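Local coordinates for protection of telomeres protein 1 (PDB 5USN) that binds single-stranded telomeric DNA through OB-fold domains, this chain being one of them, protects the 3' telomeric overhang and regulates telomerase and telomere length, at residues 9-14 with 100-105. The protein carries 1 engineered substitution. Numbering follows the deposited sequence.
With nucleotides of chain B.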
# COMPACT_ATOMS: atom_id res chain seq x y z
N ILE A 9 11.31 3.14 -0.94
CA ILE A 9 10.68 4.33 -0.37
C ILE A 9 11.24 4.59 1.02
O ILE A 9 11.58 3.66 1.77
CB ILE A 9 9.15 4.21 -0.35
CG1 ILE A 9 8.69 3.06 0.55
CG2 ILE A 9 8.62 4.01 -1.77
CD1 ILE A 9 7.20 3.03 0.78
N THR A 10 11.34 5.86 1.37
CA THR A 10 11.90 6.32 2.63
C THR A 10 10.92 7.26 3.30
O THR A 10 10.06 7.86 2.65
CB THR A 10 13.24 7.03 2.41
OG1 THR A 10 13.04 8.16 1.55
CG2 THR A 10 14.25 6.09 1.77
N PRO A 11 11.03 7.43 4.62
CA PRO A 11 10.08 8.30 5.32
C PRO A 11 10.26 9.77 4.99
O PRO A 11 11.35 10.23 4.63
CB PRO A 11 10.38 8.02 6.80
CG PRO A 11 11.77 7.53 6.82
CD PRO A 11 11.97 6.78 5.54
N HIS A 12 9.16 10.51 5.11
CA HIS A 12 9.15 11.97 4.96
C HIS A 12 9.56 12.38 3.56
O HIS A 12 10.26 13.38 3.35
CB HIS A 12 10.02 12.62 6.03
CG HIS A 12 9.64 12.21 7.41
ND1 HIS A 12 10.39 11.33 8.16
CD2 HIS A 12 8.54 12.49 8.15
CE1 HIS A 12 9.79 11.12 9.32
NE2 HIS A 12 8.67 11.82 9.34
N GLN A 13 9.01 11.67 2.62
CA GLN A 13 9.16 11.92 1.22
C GLN A 13 7.78 11.71 0.58
O GLN A 13 6.82 11.26 1.23
CB GLN A 13 10.11 10.89 0.64
CG GLN A 13 11.47 11.39 0.27
CD GLN A 13 11.44 12.53 -0.71
OE1 GLN A 13 10.50 12.66 -1.48
NE2 GLN A 13 12.46 13.37 -0.70
N ARG A 14 7.65 12.16 -0.65
CA ARG A 14 6.50 11.78 -1.46
C ARG A 14 6.94 10.72 -2.46
O ARG A 14 8.05 10.79 -3.00
CB ARG A 14 5.93 12.99 -2.20
CG ARG A 14 5.51 14.12 -1.27
CD ARG A 14 4.01 14.28 -1.26
NE ARG A 14 3.56 15.14 -0.17
CZ ARG A 14 2.32 15.16 0.30
NH1 ARG A 14 1.38 14.37 -0.22
NH2 ARG A 14 2.01 15.98 1.29
N GLY A 100 8.11 3.27 15.02
CA GLY A 100 9.26 3.30 14.15
C GLY A 100 9.06 2.70 12.77
O GLY A 100 10.02 2.63 12.00
N TYR A 101 7.85 2.27 12.43
CA TYR A 101 7.60 1.61 11.15
C TYR A 101 7.09 2.61 10.12
O TYR A 101 6.34 3.54 10.43
CB TYR A 101 6.61 0.46 11.30
CG TYR A 101 7.06 -0.58 12.30
CD1 TYR A 101 8.06 -1.49 11.98
CD2 TYR A 101 6.48 -0.65 13.56
CE1 TYR A 101 8.47 -2.44 12.89
CE2 TYR A 101 6.89 -1.60 14.47
CZ TYR A 101 7.89 -2.49 14.13
OH TYR A 101 8.29 -3.43 15.04
N LEU A 102 7.48 2.37 8.87
CA LEU A 102 7.08 3.24 7.77
C LEU A 102 5.62 3.01 7.43
O LEU A 102 5.12 1.88 7.46
CB LEU A 102 7.97 2.97 6.56
CG LEU A 102 7.84 3.88 5.33
CD1 LEU A 102 8.22 5.31 5.67
CD2 LEU A 102 8.72 3.38 4.19
N GLU A 103 4.91 4.10 7.12
CA GLU A 103 3.53 4.02 6.66
C GLU A 103 3.29 5.11 5.63
O GLU A 103 4.05 6.08 5.54
CB GLU A 103 2.53 4.14 7.83
CG GLU A 103 2.68 5.39 8.69
CD GLU A 103 1.63 5.50 9.79
OE1 GLU A 103 0.90 4.52 10.03
OE2 GLU A 103 1.53 6.58 10.41
N CYS A 104 2.26 4.91 4.81
CA CYS A 104 1.84 5.86 3.80
C CYS A 104 0.57 6.57 4.25
O CYS A 104 -0.28 5.99 4.93
CB CYS A 104 1.60 5.18 2.45
SG CYS A 104 3.11 4.62 1.65
N ILE A 105 0.44 7.84 3.85
CA ILE A 105 -0.65 8.70 4.30
C ILE A 105 -1.24 9.41 3.09
O ILE A 105 -0.52 10.09 2.35
CB ILE A 105 -0.16 9.72 5.34
CG1 ILE A 105 0.45 9.01 6.55
CG2 ILE A 105 -1.30 10.65 5.75
CD1 ILE A 105 -0.51 8.16 7.33
P G B 2 -6.64 11.83 16.40
OP1 G B 2 -8.07 12.16 16.60
OP2 G B 2 -5.63 12.30 17.38
O5' G B 2 -6.50 10.25 16.29
C5' G B 2 -7.62 9.43 15.99
C4' G B 2 -7.19 8.15 15.32
O4' G B 2 -6.72 8.42 13.98
C3' G B 2 -6.04 7.42 15.98
O3' G B 2 -6.45 6.65 17.09
C2' G B 2 -5.46 6.59 14.84
O2' G B 2 -6.21 5.40 14.63
C1' G B 2 -5.68 7.52 13.64
N9 G B 2 -4.48 8.29 13.27
C8 G B 2 -4.32 9.66 13.33
N7 G B 2 -3.16 10.06 12.91
C5 G B 2 -2.51 8.90 12.51
C6 G B 2 -1.21 8.70 11.96
O6 G B 2 -0.34 9.54 11.70
N1 G B 2 -0.96 7.36 11.72
C2 G B 2 -1.84 6.33 11.96
N2 G B 2 -1.40 5.10 11.65
N3 G B 2 -3.05 6.50 12.47
C4 G B 2 -3.32 7.80 12.72
P DA B 5 -2.00 -5.40 16.78
OP1 DA B 5 -2.94 -6.50 17.09
OP2 DA B 5 -0.70 -5.33 17.48
O5' DA B 5 -1.73 -5.40 15.20
C5' DA B 5 -2.79 -5.67 14.29
C4' DA B 5 -2.27 -6.18 12.95
O4' DA B 5 -1.60 -5.09 12.26
C3' DA B 5 -1.27 -7.33 13.05
O3' DA B 5 -1.60 -8.36 12.13
C2' DA B 5 0.08 -6.69 12.74
C1' DA B 5 -0.28 -5.46 11.91
N9 DA B 5 0.58 -4.31 12.16
C8 DA B 5 0.95 -3.79 13.38
N7 DA B 5 1.72 -2.74 13.30
C5 DA B 5 1.87 -2.54 11.93
C6 DA B 5 2.57 -1.57 11.18
N6 DA B 5 3.28 -0.59 11.74
N1 DA B 5 2.51 -1.66 9.84
C2 DA B 5 1.79 -2.64 9.28
N3 DA B 5 1.09 -3.61 9.88
C4 DA B 5 1.17 -3.49 11.22
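Leu102 and Pro11 meet where the CA atoms of the two segments come closest, at 6.4 Å; no hydrogen bond links 9-14 to 100-105, and carbon-carbon contacts carry the packing. The CB of Leu102 points toward the loop, and CG follows anti to the backbone N (chi1 -173°), which sends the fork across to it. One branch, CD1, lies 3.5 Å from Pro11 CA and 3.6 Å from Pro11 CB, the two side chains crossing at about a right angle. The other, CD2, reaches Ile9, with 3.7 Å to its CG1 and a similar approach to its CD1. Ile9 CD1 lies a looser 4.5 Å from Cys104 SG. The CB of Glu103 points away from the loop, and its carboxylate meets G2 of chain B: OE1 accepts from N2 at 2.9 Å, and OE2 from N1 along a nearly straight bond (174°). These two bonds engage the guanine's Watson-Crick edge, consistent with base recognition, while Arg66 and Lys95 form salt bridges with the carboxylate, probably favouring its charged form. In the OB fold, strand 102-106 runs between strands 65-69 and 86-96; Ile9 also touches Ile65 and Pro11 touches Ile96, so the loop packs against strands 65-69, 86-96 and 102-106.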